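Local atomic coordinates of putative DNA protection protein (Streptomyces coelicolor, PDB entry 4CYB), a protein that probably oxidises and stores iron as a twelve-subunit, ferritin-like cage of the Dps family, with ferric ions bound between subunits. Residues J[25-30]-J[128-133]; J[33-38]-J[70-75]. One frame throughout, in Å; residues are numbered along the deposited sequence.

Contact 1 of 2, residues J[25-30]-J[128-133]; sequences CQRLNK and HDAAAR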
loop_
_atom_site.group_PDB
_atom_site.type_symbol
_atom_site.label_atom_id
_atom_site.label_comp_id
_atom_site.label_asym_id
_atom_site.label_seq_id
_atom_site.Cartn_x
_atom_site.Cartn_y
_atom_site.Cartn_z
ATOM N N CYS J 25 -22.273 -32.145 3.220
ATOM C CA CYS J 25 -21.027 -32.374 3.963
ATOM C C CYS J 25 -20.237 -33.614 3.501
ATOM O O CYS J 25 -19.027 -33.555 3.405
ATOM C CB CYS J 25 -21.202 -32.433 5.471
ATOM S SG CYS J 25 -21.704 -30.836 6.172
ATOM N N GLN J 26 -20.941 -34.729 3.186
ATOM C CA GLN J 26 -20.236 -35.887 2.608
ATOM C C GLN J 26 -19.613 -35.536 1.274
ATOM O O GLN J 26 -18.450 -35.907 1.065
ATOM C CB GLN J 26 -21.218 -37.056 2.359
ATOM C CG GLN J 26 -21.810 -37.605 3.625
ATOM C CD GLN J 26 -23.055 -38.496 3.368
ATOM O OE1 GLN J 26 -23.639 -39.016 4.316
ATOM N NE2 GLN J 26 -23.436 -38.676 2.096
ATOM N N ARG J 27 -20.329 -34.853 0.368
ATOM C CA ARG J 27 -19.740 -34.526 -0.917
ATOM C C ARG J 27 -18.556 -33.529 -0.730
ATOM O O ARG J 27 -17.499 -33.669 -1.381
ATOM C CB ARG J 27 -20.739 -33.949 -1.928
ATOM C CG ARG J 27 -21.948 -34.821 -2.232
ATOM C CD ARG J 27 -21.602 -36.242 -2.653
ATOM N NE ARG J 27 -20.682 -36.299 -3.764
ATOM C CZ ARG J 27 -21.014 -36.458 -5.048
ATOM N NH1 ARG J 27 -22.302 -36.553 -5.441
ATOM N NH2 ARG J 27 -20.053 -36.557 -5.940
ATOM N N LEU J 28 -18.764 -32.549 0.157
ATOM C CA LEU J 28 -17.705 -31.517 0.350
ATOM C C LEU J 28 -16.467 -32.160 0.923
ATOM O O LEU J 28 -15.340 -31.751 0.538
ATOM C CB LEU J 28 -18.201 -30.356 1.233
ATOM C CG LEU J 28 -19.187 -29.415 0.524
ATOM C CD1 LEU J 28 -19.919 -28.478 1.476
ATOM C CD2 LEU J 28 -18.538 -28.638 -0.629
ATOM N N ASN J 29 -16.638 -33.105 1.855
ATOM C CA ASN J 29 -15.483 -33.729 2.469
ATOM C C ASN J 29 -14.663 -34.546 1.493
ATOM O O ASN J 29 -13.466 -34.660 1.642
ATOM C CB ASN J 29 -15.786 -34.527 3.743
ATOM C CG ASN J 29 -15.711 -33.666 4.994
ATOM O OD1 ASN J 29 -14.780 -32.863 5.153
ATOM N ND2 ASN J 29 -16.661 -33.851 5.898
ATOM N N LYS J 30 -15.307 -35.147 0.503
ATOM C CA LYS J 30 -14.534 -35.870 -0.506
ATOM C C LYS J 30 -13.722 -34.898 -1.352
ATOM O O LYS J 30 -12.517 -35.136 -1.614
ATOM C CB LYS J 30 -15.471 -36.755 -1.394
ATOM C CG LYS J 30 -14.724 -37.528 -2.499
ATOM C CD LYS J 30 -13.546 -38.334 -1.954
ATOM C CE LYS J 30 -13.100 -39.370 -2.984
ATOM N NZ LYS J 30 -12.850 -38.806 -4.323
ATOM N N HIS J 128 -18.547 -31.762 -10.909
ATOM C CA HIS J 128 -19.784 -31.660 -11.748
ATOM C C HIS J 128 -20.919 -32.461 -11.125
ATOM O O HIS J 128 -22.057 -31.975 -11.018
ATOM C CB HIS J 128 -19.514 -32.182 -13.160
ATOM C CG HIS J 128 -18.726 -31.218 -14.026
ATOM N ND1 HIS J 128 -19.241 -30.049 -14.471
ATOM C CD2 HIS J 128 -17.434 -31.286 -14.507
ATOM C CE1 HIS J 128 -18.334 -29.420 -15.249
ATOM N NE2 HIS J 128 -17.228 -30.178 -15.282
ATOM N N ASP J 129 -20.597 -33.688 -10.704
ATOM C CA ASP J 129 -21.600 -34.574 -10.089
ATOM C C ASP J 129 -22.117 -33.998 -8.770
ATOM O O ASP J 129 -23.332 -33.917 -8.551
ATOM C CB ASP J 129 -21.031 -35.990 -9.881
ATOM C CG ASP J 129 -22.032 -36.914 -9.217
ATOM O OD1 ASP J 129 -23.028 -37.220 -9.898
ATOM O OD2 ASP J 129 -21.875 -37.283 -8.021
ATOM N N ALA J 130 -21.211 -33.603 -7.866
ATOM C CA ALA J 130 -21.626 -33.031 -6.567
ATOM C C ALA J 130 -22.394 -31.730 -6.749
ATOM O O ALA J 130 -23.356 -31.491 -6.028
ATOM C CB ALA J 130 -20.431 -32.817 -5.616
ATOM N N ALA J 131 -21.995 -30.895 -7.710
ATOM C CA ALA J 131 -22.759 -29.668 -8.037
ATOM C C ALA J 131 -24.211 -29.951 -8.431
ATOM O O ALA J 131 -25.149 -29.340 -7.880
ATOM C CB ALA J 131 -22.052 -28.829 -9.107
ATOM N N ALA J 132 -24.391 -30.905 -9.341
ATOM C CA ALA J 132 -25.759 -31.282 -9.766
ATOM C C ALA J 132 -26.582 -31.822 -8.581
ATOM O O ALA J 132 -27.743 -31.437 -8.398
ATOM C CB ALA J 132 -25.697 -32.314 -10.879
ATOM N N ARG J 133 -26.018 -32.731 -7.787
ATOM C CA ARG J 133 -26.773 -33.384 -6.706
ATOM C C ARG J 133 -27.077 -32.466 -5.552
ATOM O O ARG J 133 -28.181 -32.475 -5.041
ATOM C CB ARG J 133 -26.054 -34.614 -6.168
ATOM C CG ARG J 133 -25.737 -35.703 -7.166
ATOM C CD ARG J 133 -26.991 -36.524 -7.458
ATOM N NE ARG J 133 -27.768 -35.929 -8.554
ATOM C CZ ARG J 133 -27.376 -35.881 -9.836
ATOM N NH1 ARG J 133 -26.207 -36.382 -10.208
ATOM N NH2 ARG J 133 -28.152 -35.320 -10.757
#

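Contact 2 of 2, residues J[33-38]-J[70-75]; sequences ADTRIL and ELIDTV. With FE (Fe (III) ion), chain B.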
loop_
_atom_site.group_PDB
_atom_site.type_symbol
_atom_site.label_atom_id
_atom_site.label_comp_id
_atom_site.label_asym_id
_atom_site.label_seq_id
_atom_site.Cartn_x
_atom_site.Cartn_y
_atom_site.Cartn_z
ATOM N N ALA J 33 -10.816 -33.746 0.822
ATOM C CA ALA J 33 -9.749 -34.773 0.894
ATOM C C ALA J 33 -8.920 -34.780 -0.383
ATOM O O ALA J 33 -7.691 -34.778 -0.332
ATOM C CB ALA J 33 -10.337 -36.175 1.210
ATOM N N ASP J 34 -9.561 -34.794 -1.564
ATOM C CA ASP J 34 -8.813 -34.764 -2.809
ATOM C C ASP J 34 -7.987 -33.459 -3.006
ATOM O O ASP J 34 -6.839 -33.489 -3.495
ATOM C CB ASP J 34 -9.730 -34.973 -4.008
ATOM C CG ASP J 34 -10.457 -36.369 -3.991
ATOM O OD1 ASP J 34 -9.906 -37.355 -3.441
ATOM O OD2 ASP J 34 -11.601 -36.443 -4.516
ATOM N N THR J 35 -8.572 -32.358 -2.584
ATOM C CA THR J 35 -7.937 -31.062 -2.725
ATOM C C THR J 35 -6.760 -30.959 -1.734
ATOM O O THR J 35 -5.723 -30.369 -2.070
ATOM C CB THR J 35 -8.926 -29.926 -2.448
ATOM O OG1 THR J 35 -9.983 -29.957 -3.420
ATOM C CG2 THR J 35 -8.202 -28.541 -2.571
ATOM N N ARG J 36 -6.913 -31.492 -0.536
ATOM C CA ARG J 36 -5.722 -31.630 0.361
ATOM C C ARG J 36 -4.533 -32.360 -0.282
ATOM O O ARG J 36 -3.381 -31.888 -0.219
ATOM C CB ARG J 36 -6.077 -32.273 1.698
ATOM C CG ARG J 36 -7.055 -31.467 2.530
ATOM C CD ARG J 36 -6.263 -30.531 3.421
ATOM N NE ARG J 36 -5.368 -31.222 4.344
ATOM C CZ ARG J 36 -5.779 -31.739 5.505
ATOM N NH1 ARG J 36 -7.072 -31.667 5.841
ATOM N NH2 ARG J 36 -4.915 -32.384 6.292
ATOM N N ILE J 37 -4.802 -33.477 -0.995
ATOM C CA ILE J 37 -3.688 -34.187 -1.650
ATOM C C ILE J 37 -3.115 -33.309 -2.793
ATOM O O ILE J 37 -1.915 -33.253 -2.986
ATOM C CB ILE J 37 -4.212 -35.532 -2.262
ATOM C CG1 ILE J 37 -4.827 -36.376 -1.132
ATOM C CG2 ILE J 37 -3.088 -36.254 -3.014
ATOM C CD1 ILE J 37 -3.809 -36.757 -0.069
ATOM N N LEU J 38 -3.980 -32.631 -3.531
ATOM C CA LEU J 38 -3.568 -31.835 -4.682
ATOM C C LEU J 38 -2.730 -30.629 -4.224
ATOM O O LEU J 38 -1.692 -30.344 -4.820
ATOM C CB LEU J 38 -4.777 -31.392 -5.516
ATOM C CG LEU J 38 -4.367 -30.534 -6.720
ATOM C CD1 LEU J 38 -3.276 -31.230 -7.548
ATOM C CD2 LEU J 38 -5.632 -30.279 -7.576
ATOM N N GLU J 70 -6.481 -21.871 -0.403
ATOM C CA GLU J 70 -7.629 -21.021 -0.142
ATOM C C GLU J 70 -8.951 -21.828 -0.414
ATOM O O GLU J 70 -9.915 -21.719 0.353
ATOM C CB GLU J 70 -7.593 -19.692 -0.943
ATOM C CG GLU J 70 -9.004 -19.050 -0.880
ATOM C CD GLU J 70 -9.209 -17.615 -1.406
ATOM O OE1 GLU J 70 -8.531 -17.187 -2.373
ATOM O OE2 GLU J 70 -10.097 -16.912 -0.837
ATOM N N LEU J 71 -8.960 -22.633 -1.462
ATOM C CA LEU J 71 -10.134 -23.556 -1.677
ATOM C C LEU J 71 -10.360 -24.520 -0.479
ATOM O O LEU J 71 -11.480 -24.730 -0.055
ATOM C CB LEU J 71 -9.965 -24.385 -2.944
ATOM C CG LEU J 71 -10.025 -23.659 -4.285
ATOM C CD1 LEU J 71 -9.785 -24.684 -5.435
ATOM C CD2 LEU J 71 -11.345 -22.881 -4.400
ATOM N N ILE J 72 -9.295 -25.106 0.065
ATOM C CA ILE J 72 -9.400 -26.001 1.221
ATOM C C ILE J 72 -10.107 -25.260 2.365
ATOM O O ILE J 72 -11.044 -25.785 2.970
ATOM C CB ILE J 72 -7.994 -26.494 1.690
ATOM C CG1 ILE J 72 -7.451 -27.508 0.672
ATOM C CG2 ILE J 72 -7.985 -27.027 3.140
ATOM C CD1 ILE J 72 -5.961 -27.663 0.709
ATOM N N ASP J 73 -9.616 -24.060 2.705
ATOM C CA ASP J 73 -10.209 -23.297 3.810
ATOM C C ASP J 73 -11.673 -22.958 3.547
ATOM O O ASP J 73 -12.520 -23.103 4.456
ATOM C CB ASP J 73 -9.384 -22.039 4.084
ATOM C CG ASP J 73 -9.904 -21.267 5.282
ATOM O OD1 ASP J 73 -9.624 -21.675 6.434
ATOM O OD2 ASP J 73 -10.564 -20.214 5.074
ATOM N N THR J 74 -11.995 -22.577 2.323
ATOM C CA THR J 74 -13.352 -22.142 2.005
ATOM C C THR J 74 -14.310 -23.375 2.060
ATOM O O THR J 74 -15.437 -23.305 2.575
ATOM C CB THR J 74 -13.417 -21.495 0.620
ATOM O OG1 THR J 74 -12.576 -20.305 0.580
ATOM C CG2 THR J 74 -14.934 -21.101 0.267
ATOM N N VAL J 75 -13.849 -24.493 1.530
ATOM C CA VAL J 75 -14.672 -25.727 1.579
ATOM C C VAL J 75 -14.844 -26.271 2.989
ATOM O O VAL J 75 -15.959 -26.652 3.350
ATOM C CB VAL J 75 -14.056 -26.799 0.625
ATOM C CG1 VAL J 75 -14.741 -28.182 0.722
ATOM C CG2 VAL J 75 -14.172 -26.301 -0.796
HETATM FE FE FE B . -10.429 -19.395 7.394
HETATM O O HOH W 1 -8.137 -19.014 6.914
HETATM O O HOH W 2 -10.408 -17.403 8.593
HETATM O O HOH W 3 -11.119 -17.630 5.954
#

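Contact 1 of 2, residues J[25-30]-J[128-133]
Arg27 and Asp129 form a salt bridge between two nearly antiparallel helices of the ferritin-like four-helix bundle, with 162° between the directions of the two segments. The arginine presents its guanidinium end-on, and both terminal nitrogens converge on a single carboxylate oxygen: NH1 lies 2.7 Å and NH2 2.9 Å from Asp129 OD2. OD2 lies near the guanidinium plane, but with two N-H groups converging on one oxygen neither bond is straight. The two flat groups are twisted 40° apart; NH2 meets the anti lone pair of OD2, whereas NH1 comes from above the carboxylate plane. Tyr23, one turn before Arg27, adds a hydrogen bond between its OH and NH1.

The other oxygen of Asp129 looks along its own helix, where Arg133 NH1 makes a weak bond of 3.3 Å to Asp129 OD1. Aspartate suits this place, since its short side chain carries a carboxylate whose two oxygens can each take an arginine. Arg133 has its stronger partner in Glu136 further along the helix.

Arginine is long enough to cross between the helices even though its chain folds at chi2 and chi3, which lays the guanidinium over Ala130. Alanine is small enough to let the flat group lie there. The Ala130 methyl, CB, sits 3.7 Å from Arg27 CZ, over the centre of one guanidinium face.

Contact 2 of 2, residues J[33-38]-J[70-75]
Thr35 turns its methyl, CG2, anti to the backbone N, while its OG1 stays beside that nitrogen (chi1 -63°). The hydroxyl can thus bond back to Val31 O of its own helix, and the methyl is left to face Ile72. On the other helix Ile72 holds CG1 anti to its carbonyl carbon (chi1 -72°), which sends the longer branch over the backbone of Thr35 and Arg36. The two side chains run alongside one another, pointing opposite ways, and the packing is tight: Thr35 CG2 lies 3.5 Å from Ile72 CG1.

Arg36 lies roughly perpendicular to Ile72 and touches it with the aliphatic part of its bent chain. Its CD is 3.9 Å from Ile72 CG2 and 4.0 Å from Ile72 CD1. The charged end goes on to Asp40 of a neighbouring subunit and to Gly88 O of its own chain, so one residue serves both the apolar core and the interface. Branched Ile72 fills this buried place with three different carbons and also packs on Trp47 of that neighbour. Cut back to an alanine, this residue would probably leave a gap beneath the Thr35 methyl and Arg36 CD, and Trp47 of the neighbouring subunit with less to rest on.

Next along the helix, Asp73 points to the iron, with OD2 at 2.5 Å and OD1 at 2.6 Å from FE. Glu77 and three waters also bind the ion, together with His46 of the same neighbour, whose Lys43 and Trp47 hold Asp73 OD1. Sharing OD1 with a lysine and an indole N-H would probably help fix the carboxylate's rotation. The chemistry is that of the intersubunit site of the Dps family: apolar packing inside one chain probably helps to hold the helix whose next residue binds iron jointly with a second chain.

Overall arrangement
Contacts 1 and 2 lie about 13 Å apart, centre to centre, and share helix 18-48, which contributes 25-30 to one and 33-38 to the other. From it, contact 1 reaches helix 109-136 and contact 2 reaches helix 54-81. Both segments of contact 2 fall between the two segments of contact 1 in the sequence. They meet where Leu28 O lies 3.6 Å from Val75 CG1. The first helix of the bundle is therefore tied to two others, by charge at the partly buried contact 1 and by carbon packing near the chain's centre. Only contact 2 includes an iron ligand; contact 1 is a structural salt bridge between helices, away from the metal.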